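Long-range contacts in phosphoinositol-specific phospholipase C (Pseudomonas sp., PDB 5FYR), which probably hydrolyses phosphoinositides at a calcium site and here holds a calcium ion and an inositol: residues Q22-N27 / L279-R284; S43-E48 / F112-I117; N216-I221 / K246-Q251. All coordinates share one frame; numbering follows the deposited sequence.

Contact 1. Residues Q22-N27 / L279-R284. With CA (calcium ion), chain F; INS (1,2,3,4,5,6-hexahydroxy-cyclohexane), chain E.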
loop_
_atom_site.group_PDB
_atom_site.type_symbol
_atom_site.label_atom_id
_atom_site.label_comp_id
_atom_site.label_asym_id
_atom_site.label_seq_id
_atom_site.Cartn_x
_atom_site.Cartn_y
_atom_site.Cartn_z
ATOM N N GLN A 22 -8.262 9.307 2.036
ATOM C CA GLN A 22 -8.935 8.407 1.096
ATOM C C GLN A 22 -9.658 7.302 1.857
ATOM O O GLN A 22 -9.175 6.767 2.912
ATOM C CB GLN A 22 -7.918 7.667 0.227
ATOM C CG GLN A 22 -6.939 8.521 -0.491
ATOM C CD GLN A 22 -6.112 7.724 -1.450
ATOM O OE1 GLN A 22 -6.654 6.847 -2.182
ATOM N NE2 GLN A 22 -4.821 8.044 -1.534
ATOM N N VAL A 23 -10.764 6.883 1.263
ATOM C CA VAL A 23 -11.354 5.582 1.538
ATOM C C VAL A 23 -10.543 4.546 0.766
ATOM O O VAL A 23 -10.283 4.671 -0.420
ATOM C CB VAL A 23 -12.796 5.487 1.064
ATOM C CG1 VAL A 23 -13.449 4.141 1.368
ATOM C CG2 VAL A 23 -13.659 6.555 1.712
ATOM N N ALA A 24 -10.168 3.504 1.474
ATOM C CA ALA A 24 -9.412 2.381 0.923
ATOM C C ALA A 24 -10.244 1.115 1.117
ATOM O O ALA A 24 -11.125 1.060 1.950
ATOM C CB ALA A 24 -8.080 2.250 1.660
ATOM N N CYS A 25 -9.941 0.088 0.318
ATOM C CA CYS A 25 -10.555 -1.192 0.562
ATOM C C CYS A 25 -9.848 -1.985 1.658
ATOM O O CYS A 25 -8.645 -1.743 1.971
ATOM C CB CYS A 25 -10.618 -2.023 -0.709
ATOM S SG CYS A 25 -9.233 -3.109 -0.954
ATOM N N HIS A 26 -10.569 -2.932 2.242
ATOM C CA HIS A 26 -9.954 -3.925 3.085
ATOM C C HIS A 26 -10.245 -5.310 2.454
ATOM O O HIS A 26 -11.402 -5.755 2.364
ATOM C CB HIS A 26 -10.545 -3.849 4.486
ATOM C CG HIS A 26 -9.924 -4.796 5.474
ATOM N ND1 HIS A 26 -10.291 -4.800 6.799
ATOM C CD2 HIS A 26 -8.912 -5.702 5.371
ATOM C CE1 HIS A 26 -9.613 -5.733 7.448
ATOM N NE2 HIS A 26 -8.767 -6.287 6.607
ATOM N N ASN A 27 -9.176 -5.965 1.989
ATOM C CA ASN A 27 -9.273 -7.307 1.444
ATOM C C ASN A 27 -10.193 -7.392 0.240
ATOM O O ASN A 27 -10.863 -8.396 -0.001
ATOM C CB ASN A 27 -9.656 -8.331 2.467
ATOM C CG ASN A 27 -8.564 -8.694 3.444
ATOM O OD1 ASN A 27 -7.465 -8.165 3.462
ATOM N ND2 ASN A 27 -8.869 -9.666 4.235
ATOM N N LEU A 279 -5.276 6.758 4.804
ATOM C CA LEU A 279 -5.921 5.641 4.136
ATOM C C LEU A 279 -6.779 4.872 5.142
ATOM O O LEU A 279 -6.261 4.248 6.092
ATOM C CB LEU A 279 -4.880 4.711 3.541
ATOM C CG LEU A 279 -3.817 5.320 2.656
ATOM C CD1 LEU A 279 -2.844 4.196 2.224
ATOM C CD2 LEU A 279 -4.430 6.051 1.438
ATOM N N SER A 280 -8.098 4.949 4.968
ATOM C CA SER A 280 -9.016 4.307 5.888
ATOM C C SER A 280 -9.637 3.104 5.236
ATOM O O SER A 280 -10.397 3.243 4.270
ATOM C CB SER A 280 -10.165 5.280 6.266
ATOM O OG SER A 280 -9.704 6.332 7.078
ATOM N N ALA A 281 -9.242 1.918 5.700
ATOM C CA ALA A 281 -9.598 0.691 5.024
ATOM C C ALA A 281 -10.934 0.155 5.483
ATOM O O ALA A 281 -11.128 -0.062 6.678
ATOM C CB ALA A 281 -8.485 -0.347 5.225
ATOM N N TYR A 282 -11.861 -0.043 4.530
ATOM C CA TYR A 282 -13.177 -0.618 4.816
ATOM C C TYR A 282 -13.511 -1.811 3.946
ATOM O O TYR A 282 -13.240 -1.824 2.741
ATOM C CB TYR A 282 -14.272 0.406 4.515
ATOM C CG TYR A 282 -14.264 1.668 5.335
ATOM C CD1 TYR A 282 -13.472 2.759 4.979
ATOM C CD2 TYR A 282 -15.083 1.789 6.436
ATOM C CE1 TYR A 282 -13.519 3.915 5.716
ATOM C CE2 TYR A 282 -15.121 2.904 7.210
ATOM C CZ TYR A 282 -14.357 3.983 6.840
ATOM O OH TYR A 282 -14.386 5.152 7.586
ATOM N N TYR A 283 -14.155 -2.811 4.543
ATOM C CA TYR A 283 -14.706 -3.894 3.772
ATOM C C TYR A 283 -15.740 -3.394 2.788
ATOM O O TYR A 283 -15.688 -3.729 1.567
ATOM C CB TYR A 283 -15.349 -4.928 4.654
ATOM C CG TYR A 283 -14.428 -5.649 5.610
ATOM C CD1 TYR A 283 -13.446 -6.507 5.136
ATOM C CD2 TYR A 283 -14.548 -5.494 6.984
ATOM C CE1 TYR A 283 -12.618 -7.182 5.982
ATOM C CE2 TYR A 283 -13.706 -6.166 7.852
ATOM C CZ TYR A 283 -12.764 -7.054 7.360
ATOM O OH TYR A 283 -11.929 -7.744 8.236
ATOM N N ARG A 284 -16.656 -2.553 3.278
ATOM C CA ARG A 284 -17.703 -1.997 2.430
ATOM C C ARG A 284 -17.288 -0.578 1.985
ATOM O O ARG A 284 -17.847 0.416 2.439
ATOM C CB ARG A 284 -19.028 -2.048 3.181
ATOM C CG ARG A 284 -19.506 -3.441 3.527
ATOM C CD ARG A 284 -20.571 -3.410 4.620
ATOM N NE ARG A 284 -21.845 -2.908 4.169
ATOM C CZ ARG A 284 -22.903 -2.636 4.964
ATOM N NH1 ARG A 284 -22.889 -2.774 6.327
ATOM N NH2 ARG A 284 -24.003 -2.193 4.383
HETATM CA CA CA F . -5.211 -8.332 4.288
HETATM C C1 INS E . -4.665 -7.386 8.575
HETATM C C2 INS E . -5.497 -6.574 7.580
HETATM C C3 INS E . -4.840 -5.350 7.062
HETATM C C4 INS E . -3.385 -5.460 6.828
HETATM C C5 INS E . -2.582 -6.279 7.751
HETATM C C6 INS E . -3.209 -7.505 8.254
HETATM O O1 INS E . -5.272 -8.675 8.595
HETATM O O2 INS E . -5.721 -7.466 6.471
HETATM O O3 INS E . -5.569 -4.758 5.989
HETATM O O4 INS E . -2.831 -4.232 6.439
HETATM O O5 INS E . -1.186 -6.370 7.479
HETATM O O6 INS E . -2.467 -8.242 9.162
HETATM O O HOH W 1 -8.866 8.322 5.378
HETATM O O HOH W 2 -11.427 -2.528 7.847
HETATM O O HOH W 3 -13.120 -4.548 0.553
HETATM O O HOH W 4 -5.838 -10.020 5.994
#
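The imidazole of His26 and the phenol of Tyr283 lie side by side and point the same way, forming an offset stack with centroids 4.2 Å apart and planes 15° from parallel. CE1 of Tyr283 sits over one face of the imidazole near its rim, while His26 ND1 lies over the phenol in return. At the imidazole edge, near the ring plane, comes the inositol: His26 NE2 is 3.3 Å from INS O2. The CG of His26 stands anti to the backbone N (chi1 -177°), which carries the ring past the strand end to the ligand. Water 2 fixes the other nitrogen, bridging His26 ND1 and Ala281 O, so the ring has a stack on one face and polar neighbours at both nitrogens. Next along the chain, Asn27 OD1 binds the calcium ion at 2.4 Å, a site completed in part by Glu48, Asp50 and Asp119. Behind these groups two strands run parallel. Ser280 N donates to Gln22 O, Ala24 N to Ser280 O, and Tyr282 N to Ala24 O; the last bond, from His26 N to Tyr282 O, is bent to 136° where the strand gives way to loop. Gln22 runs alongside Leu279, its amide NE2 3.6 Å from Leu279 CD2, and its OE1 bonds to Thr46. Val23 CG1 meets Tyr282 CD1 at 3.9 Å, the two side chains crossing at about a right angle. Parallel strands with metal- and ligand-contacting residues just after the C-terminal end of one of them are characteristic of TIM-barrel active sites, consistent with this family.

Contact 2. Residues S43-E48 / F112-I117. With CA (calcium ion), chain F; INS (1,2,3,4,5,6-hexahydroxy-cyclohexane), chain E.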
loop_
_atom_site.group_PDB
_atom_site.type_symbol
_atom_site.label_atom_id
_atom_site.label_comp_id
_atom_site.label_asym_id
_atom_site.label_seq_id
_atom_site.Cartn_x
_atom_site.Cartn_y
_atom_site.Cartn_z
ATOM N N SER A 43 -14.656 2.860 -7.518
ATOM C CA SER A 43 -15.029 3.517 -6.261
ATOM C C SER A 43 -13.896 4.133 -5.474
ATOM O O SER A 43 -14.137 5.138 -4.773
ATOM C CB SER A 43 -15.752 2.523 -5.329
ATOM O OG SER A 43 -16.896 1.975 -5.888
ATOM N N VAL A 44 -12.686 3.555 -5.548
ATOM C CA VAL A 44 -11.546 3.966 -4.708
ATOM C C VAL A 44 -10.253 3.867 -5.503
ATOM O O VAL A 44 -10.245 3.325 -6.593
ATOM C CB VAL A 44 -11.426 3.141 -3.415
ATOM C CG1 VAL A 44 -12.640 3.394 -2.485
ATOM C CG2 VAL A 44 -11.229 1.677 -3.732
ATOM N N ARG A 45 -9.179 4.429 -4.962
ATOM C CA ARG A 45 -7.839 4.390 -5.570
ATOM C C ARG A 45 -6.816 3.688 -4.681
ATOM O O ARG A 45 -5.638 3.723 -5.005
ATOM C CB ARG A 45 -7.353 5.808 -5.930
ATOM C CG ARG A 45 -8.152 6.474 -7.036
ATOM C CD ARG A 45 -7.792 6.005 -8.446
ATOM N NE ARG A 45 -8.729 6.483 -9.484
ATOM C CZ ARG A 45 -9.851 5.852 -9.785
ATOM N NH1 ARG A 45 -10.219 4.725 -9.152
ATOM N NH2 ARG A 45 -10.641 6.330 -10.719
ATOM N N THR A 46 -7.248 3.025 -3.603
ATOM C CA THR A 46 -6.345 2.275 -2.713
ATOM C C THR A 46 -6.946 0.919 -2.478
ATOM O O THR A 46 -8.086 0.800 -1.990
ATOM C CB THR A 46 -6.108 3.029 -1.392
ATOM O OG1 THR A 46 -5.476 4.291 -1.675
ATOM C CG2 THR A 46 -5.231 2.224 -0.465
ATOM N N LEU A 47 -6.182 -0.124 -2.843
ATOM C CA LEU A 47 -6.619 -1.520 -2.875
ATOM C C LEU A 47 -5.696 -2.363 -1.961
ATOM O O LEU A 47 -4.774 -1.839 -1.349
ATOM C CB LEU A 47 -6.621 -2.064 -4.338
ATOM C CG LEU A 47 -7.697 -1.462 -5.325
ATOM C CD1 LEU A 47 -7.452 -0.070 -5.794
ATOM C CD2 LEU A 47 -7.723 -2.344 -6.533
ATOM N N GLU A 48 -6.018 -3.641 -1.861
ATOM C CA GLU A 48 -5.286 -4.586 -1.053
ATOM C C GLU A 48 -5.267 -5.988 -1.677
ATOM O O GLU A 48 -6.276 -6.446 -2.172
ATOM C CB GLU A 48 -5.897 -4.629 0.364
ATOM C CG GLU A 48 -5.149 -5.552 1.336
ATOM C CD GLU A 48 -5.671 -5.490 2.778
ATOM O OE1 GLU A 48 -6.751 -4.878 3.022
ATOM O OE2 GLU A 48 -5.019 -6.112 3.668
ATOM N N PHE A 112 -5.759 9.445 -10.832
ATOM C CA PHE A 112 -5.275 9.694 -9.489
ATOM C C PHE A 112 -4.361 8.526 -9.091
ATOM O O PHE A 112 -4.640 7.390 -9.452
ATOM C CB PHE A 112 -6.458 9.853 -8.542
ATOM C CG PHE A 112 -6.093 10.243 -7.151
ATOM C CD1 PHE A 112 -5.665 9.274 -6.261
ATOM C CD2 PHE A 112 -6.140 11.541 -6.720
ATOM C CE1 PHE A 112 -5.300 9.637 -4.965
ATOM C CE2 PHE A 112 -5.789 11.899 -5.434
ATOM C CZ PHE A 112 -5.372 10.934 -4.546
ATOM N N PRO A 113 -3.249 8.797 -8.377
ATOM C CA PRO A 113 -2.344 7.679 -8.109
ATOM C C PRO A 113 -3.027 6.536 -7.371
ATOM O O PRO A 113 -3.803 6.762 -6.430
ATOM C CB PRO A 113 -1.249 8.297 -7.236
ATOM C CG PRO A 113 -1.878 9.571 -6.669
ATOM C CD PRO A 113 -2.737 10.066 -7.813
ATOM N N ILE A 114 -2.703 5.321 -7.796
ATOM C CA ILE A 114 -3.217 4.096 -7.184
ATOM C C ILE A 114 -2.242 3.593 -6.144
ATOM O O ILE A 114 -1.049 3.494 -6.411
ATOM C CB ILE A 114 -3.459 3.009 -8.233
ATOM C CG1 ILE A 114 -4.596 3.406 -9.190
ATOM C CG2 ILE A 114 -3.762 1.662 -7.597
ATOM C CD1 ILE A 114 -4.593 2.587 -10.478
ATOM N N THR A 115 -2.732 3.298 -4.954
ATOM C CA THR A 115 -1.912 2.698 -3.893
ATOM C C THR A 115 -2.375 1.250 -3.698
ATOM O O THR A 115 -3.567 1.021 -3.487
ATOM C CB THR A 115 -2.037 3.510 -2.572
ATOM O OG1 THR A 115 -1.575 4.834 -2.840
ATOM C CG2 THR A 115 -1.218 2.881 -1.515
ATOM N N LEU A 116 -1.436 0.292 -3.769
ATOM C CA LEU A 116 -1.738 -1.136 -3.546
ATOM C C LEU A 116 -1.022 -1.615 -2.302
ATOM O O LEU A 116 0.221 -1.595 -2.218
ATOM C CB LEU A 116 -1.316 -2.066 -4.704
ATOM C CG LEU A 116 -1.791 -1.666 -6.087
ATOM C CD1 LEU A 116 -1.156 -2.638 -7.072
ATOM C CD2 LEU A 116 -3.311 -1.661 -6.181
ATOM N N ILE A 117 -1.829 -2.051 -1.356
ATOM C CA ILE A 117 -1.334 -2.625 -0.121
ATOM C C ILE A 117 -1.128 -4.119 -0.398
ATOM O O ILE A 117 -2.086 -4.857 -0.665
ATOM C CB ILE A 117 -2.350 -2.447 1.018
ATOM C CG1 ILE A 117 -2.740 -0.916 1.215
ATOM C CG2 ILE A 117 -1.893 -3.218 2.252
ATOM C CD1 ILE A 117 -1.650 0.045 1.389
HETATM CA CA CA F . -5.211 -8.332 4.288
HETATM C C1 INS E . -4.665 -7.386 8.575
HETATM C C2 INS E . -5.497 -6.574 7.580
HETATM C C3 INS E . -4.840 -5.350 7.062
HETATM C C4 INS E . -3.385 -5.460 6.828
HETATM C C5 INS E . -2.582 -6.279 7.751
HETATM C C6 INS E . -3.209 -7.505 8.254
HETATM O O1 INS E . -5.272 -8.675 8.595
HETATM O O2 INS E . -5.721 -7.466 6.471
HETATM O O3 INS E . -5.569 -4.758 5.989
HETATM O O4 INS E . -2.831 -4.232 6.439
HETATM O O5 INS E . -1.186 -6.370 7.479
HETATM O O6 INS E . -2.467 -8.242 9.162
HETATM O O HOH W 5 -3.892 6.220 -3.753
HETATM O O HOH W 4 -5.838 -10.020 5.994
#
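Thr46 and Thr115 lie side by side and point the same way from two parallel strands, with Thr46 OG1 3.6 Å from Thr115 CB. Their hydroxyls serve different neighbours: that of Thr46 turns to Gln22, whereas Thr115 OG1 bonds to water 5, which also lies 2.7 Å from Pro113 O. On the face that carries Leu47 and Leu116, the CD2 branch of Leu116 reaches across to touch Leu47 CB at 3.8 Å, and Val101 of helix 94-107 packs against Leu116.

At the N-terminal end of the pair, the side chains of Arg45 and Phe112 meet at a slant, the guanidinium and phenyl planes turned 54° apart. The methylenes do the touching: Arg45 CG lies 3.8 Å from Phe112 CD1, and Phe112 CB comes to the guanidinium edge. A bend at chi2 (-79°) turns the arginine chain across the phenylalanine, while its charged end is taken up by a salt bridge to Glu3 and a bond to Leu41 O. Pro113 CD lies over one face of the phenyl ring, toward the rim.

At the other end Glu48 is fully extended (chi2 174°) and runs past Ile117, whose CG2 touches Glu48 CG. The straight chain places Glu48 OE2 2.3 Å from the calcium ion, and the same oxygen accepts a hydrogen bond from INS O3. Glu48 OE1 forms a salt bridge with Arg260, so both carboxylate oxygens are held and the group has little liberty to turn. Backbone bonds from Thr115 N to Arg45 O, Leu47 N to Thr115 O and Ile117 N to Leu47 O fix the register. Such a parallel pair, with helix 94-107 packed on it and a metal-binding acid within the strand, fits the TIM-barrel design of calcium-dependent phospholipases C.

Contact 3. Residues N216-I221 / K246-Q251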
loop_
_atom_site.group_PDB
_atom_site.type_symbol
_atom_site.label_atom_id
_atom_site.label_comp_id
_atom_site.label_asym_id
_atom_site.label_seq_id
_atom_site.Cartn_x
_atom_site.Cartn_y
_atom_site.Cartn_z
ATOM N N ASN A 216 2.535 0.908 16.895
ATOM C CA ASN A 216 1.857 1.026 18.188
ATOM C C ASN A 216 2.632 1.839 19.201
ATOM O O ASN A 216 2.331 1.830 20.396
ATOM C CB ASN A 216 1.401 -0.317 18.719
ATOM C CG ASN A 216 2.529 -1.278 18.904
ATOM O OD1 ASN A 216 3.664 -0.898 19.227
ATOM N ND2 ASN A 216 2.226 -2.569 18.725
ATOM N N GLY A 217 3.612 2.613 18.710
ATOM C CA GLY A 217 4.393 3.534 19.564
ATOM C C GLY A 217 5.155 4.495 18.720
ATOM O O GLY A 217 5.328 4.285 17.505
ATOM N N GLN A 218 5.664 5.530 19.351
ATOM C CA GLN A 218 6.401 6.562 18.629
ATOM C C GLN A 218 7.630 6.013 17.877
ATOM O O GLN A 218 7.972 6.496 16.800
ATOM C CB GLN A 218 6.815 7.685 19.555
ATOM C CG GLN A 218 7.487 8.823 18.862
ATOM C CD GLN A 218 6.517 9.624 18.023
ATOM O OE1 GLN A 218 5.388 9.922 18.447
ATOM N NE2 GLN A 218 6.967 10.034 16.855
ATOM N N ASN A 219 8.317 5.051 18.493
ATOM C CA ASN A 219 9.480 4.489 17.872
ATOM C C ASN A 219 9.176 3.895 16.486
ATOM O O ASN A 219 10.072 3.880 15.647
ATOM C CB ASN A 219 10.156 3.454 18.740
ATOM C CG ASN A 219 9.278 2.251 18.986
ATOM O OD1 ASN A 219 8.172 2.378 19.570
ATOM N ND2 ASN A 219 9.745 1.096 18.590
ATOM N N ASP A 220 7.953 3.380 16.301
ATOM C CA ASP A 220 7.532 2.858 15.024
ATOM C C ASP A 220 7.351 3.902 13.924
ATOM O O ASP A 220 7.386 3.550 12.741
ATOM C CB ASP A 220 6.256 2.035 15.178
ATOM C CG ASP A 220 6.397 0.874 16.149
ATOM O OD1 ASP A 220 7.511 0.293 16.276
ATOM O OD2 ASP A 220 5.385 0.563 16.845
ATOM N N ILE A 221 7.199 5.158 14.320
ATOM C CA ILE A 221 7.167 6.238 13.380
ATOM C C ILE A 221 8.566 6.796 13.199
ATOM O O ILE A 221 8.988 7.000 12.032
ATOM C CB ILE A 221 6.175 7.352 13.899
ATOM C CG1 ILE A 221 4.761 6.727 13.941
ATOM C CG2 ILE A 221 6.216 8.628 13.079
ATOM C CD1 ILE A 221 3.760 7.489 14.664
ATOM N N LYS A 246 -5.048 3.508 16.169
ATOM C CA LYS A 246 -5.301 4.597 15.215
ATOM C C LYS A 246 -4.894 5.974 15.708
ATOM O O LYS A 246 -4.718 6.849 14.894
ATOM C CB LYS A 246 -6.745 4.618 14.733
ATOM C CG LYS A 246 -7.769 4.936 15.818
ATOM C CD LYS A 246 -9.127 5.093 15.177
ATOM C CE LYS A 246 -10.229 5.509 16.108
ATOM N NZ LYS A 246 -11.480 5.718 15.323
ATOM N N SER A 247 -4.719 6.176 17.023
ATOM C CA SER A 247 -4.234 7.463 17.551
ATOM C C SER A 247 -2.872 7.826 16.975
ATOM O O SER A 247 -2.566 9.025 16.795
ATOM C CB SER A 247 -4.185 7.403 19.084
ATOM O OG SER A 247 -3.454 6.293 19.569
ATOM N N TRP A 248 -2.116 6.814 16.544
ATOM C CA TRP A 248 -0.790 7.035 15.935
ATOM C C TRP A 248 -0.812 7.704 14.574
ATOM O O TRP A 248 0.217 8.213 14.101
ATOM C CB TRP A 248 0.098 5.755 15.953
ATOM C CG TRP A 248 0.422 5.389 17.358
ATOM C CD1 TRP A 248 -0.163 4.431 18.103
ATOM C CD2 TRP A 248 1.339 6.100 18.251
ATOM N NE1 TRP A 248 0.346 4.453 19.363
ATOM C CE2 TRP A 248 1.269 5.464 19.490
ATOM C CE3 TRP A 248 2.208 7.194 18.089
ATOM C CZ2 TRP A 248 1.972 5.943 20.617
ATOM C CZ3 TRP A 248 2.956 7.621 19.180
ATOM C CH2 TRP A 248 2.826 7.001 20.415
ATOM N N ALA A 249 -1.958 7.713 13.929
ATOM C CA ALA A 249 -2.067 8.396 12.661
ATOM C C ALA A 249 -1.741 9.875 12.750
ATOM O O ALA A 249 -1.193 10.418 11.801
ATOM C CB ALA A 249 -3.421 8.145 12.007
ATOM N N LYS A 250 -2.061 10.524 13.850
ATOM C CA LYS A 250 -1.736 11.924 14.020
ATOM C C LYS A 250 -0.225 12.145 13.944
ATOM O O LYS A 250 0.241 13.158 13.386
ATOM C CB LYS A 250 -2.347 12.472 15.320
ATOM C CG LYS A 250 -3.838 12.677 15.257
ATOM C CD LYS A 250 -4.415 13.305 16.497
ATOM C CE LYS A 250 -4.496 12.288 17.627
ATOM N NZ LYS A 250 -5.608 11.310 17.493
ATOM N N GLN A 251 0.541 11.215 14.497
ATOM C CA GLN A 251 2.019 11.276 14.427
ATOM C C GLN A 251 2.570 10.885 13.049
ATOM O O GLN A 251 3.553 11.485 12.561
ATOM C CB GLN A 251 2.663 10.527 15.574
ATOM C CG GLN A 251 2.741 11.333 16.866
ATOM C CD GLN A 251 3.721 12.464 16.759
ATOM O OE1 GLN A 251 4.912 12.277 16.369
ATOM N NE2 GLN A 251 3.181 13.649 16.831
#
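The backbone, extended at Gly217, leads into the short helix 218-222 and passes across the indole of Trp248, with the CA atoms of Asn216 and Trp248 6.9 Å apart. Over one indole face lies Gly217: its CA sits 3.8 Å from the centroid of the six-membered ring and 22° off the normal, a CH-pi contact. The backbone N of Gln218 comes over the same indole, 3.4 Å from Trp248 CH2, while the side-chain oxygen of Gln218 lies at the ring edge, in its plane. With CG beside its own backbone N (chi1 -66°), Trp248 directs the indole toward the segment 216-221.

Ile221 CD1 touches both Trp248 CE3, at 3.8 Å, and Gln251 CB, at 3.4 Å. The side chains of Ile221 and Gln251 cross at about a right angle, as do those of Gln218 and Gln251, whose amide planes are steeply inclined to each other. One hydrogen bond joins these amides, from Gln218 NE2 to Gln251 OE1 at 3.1 Å; it is bent to 142°, and the same NE2 also bonds to Ser222. Inside the first segment, Asn216 N donates almost straight to the anti lone pair of Asp220 OD2, tying the approach to the helix it precedes. Replacing Trp248 by an alanine would probably open a gap beneath Gly217 and leave Ile221 CD1 without its aromatic neighbour.

Met241 of strand 238-242 also touches Trp248, placing the contact beside an outermost strand of its sheet. The chemistry is that of a surface junction, in which a flat aromatic surface carries a peptide segment and a single bent hydrogen bond between side-chain amides joins the two segments, implying that the contact rests more on packing than on polar pairing.

How the contacts relate
Contacts 1 and 2 form one site, whereas contact 3 stands apart from it. The centres of contacts 1 and 2 are 9 Å apart, and both reach the calcium ion and the inositol. Their segments also touch directly: Asn27 N lies 2.9 Å from Glu48 OE1, probably a hydrogen bond, so the two metal ligands are coupled through the protein as well as through the ion. Along the chain, 279-284 returns to 22-27 and encloses both other contacts. Contact 3 lies about 19 Å from contact 1 and 22 Å from contact 2, centre to centre, and the side chain of Asn216 remains about 12 Å from the inositol.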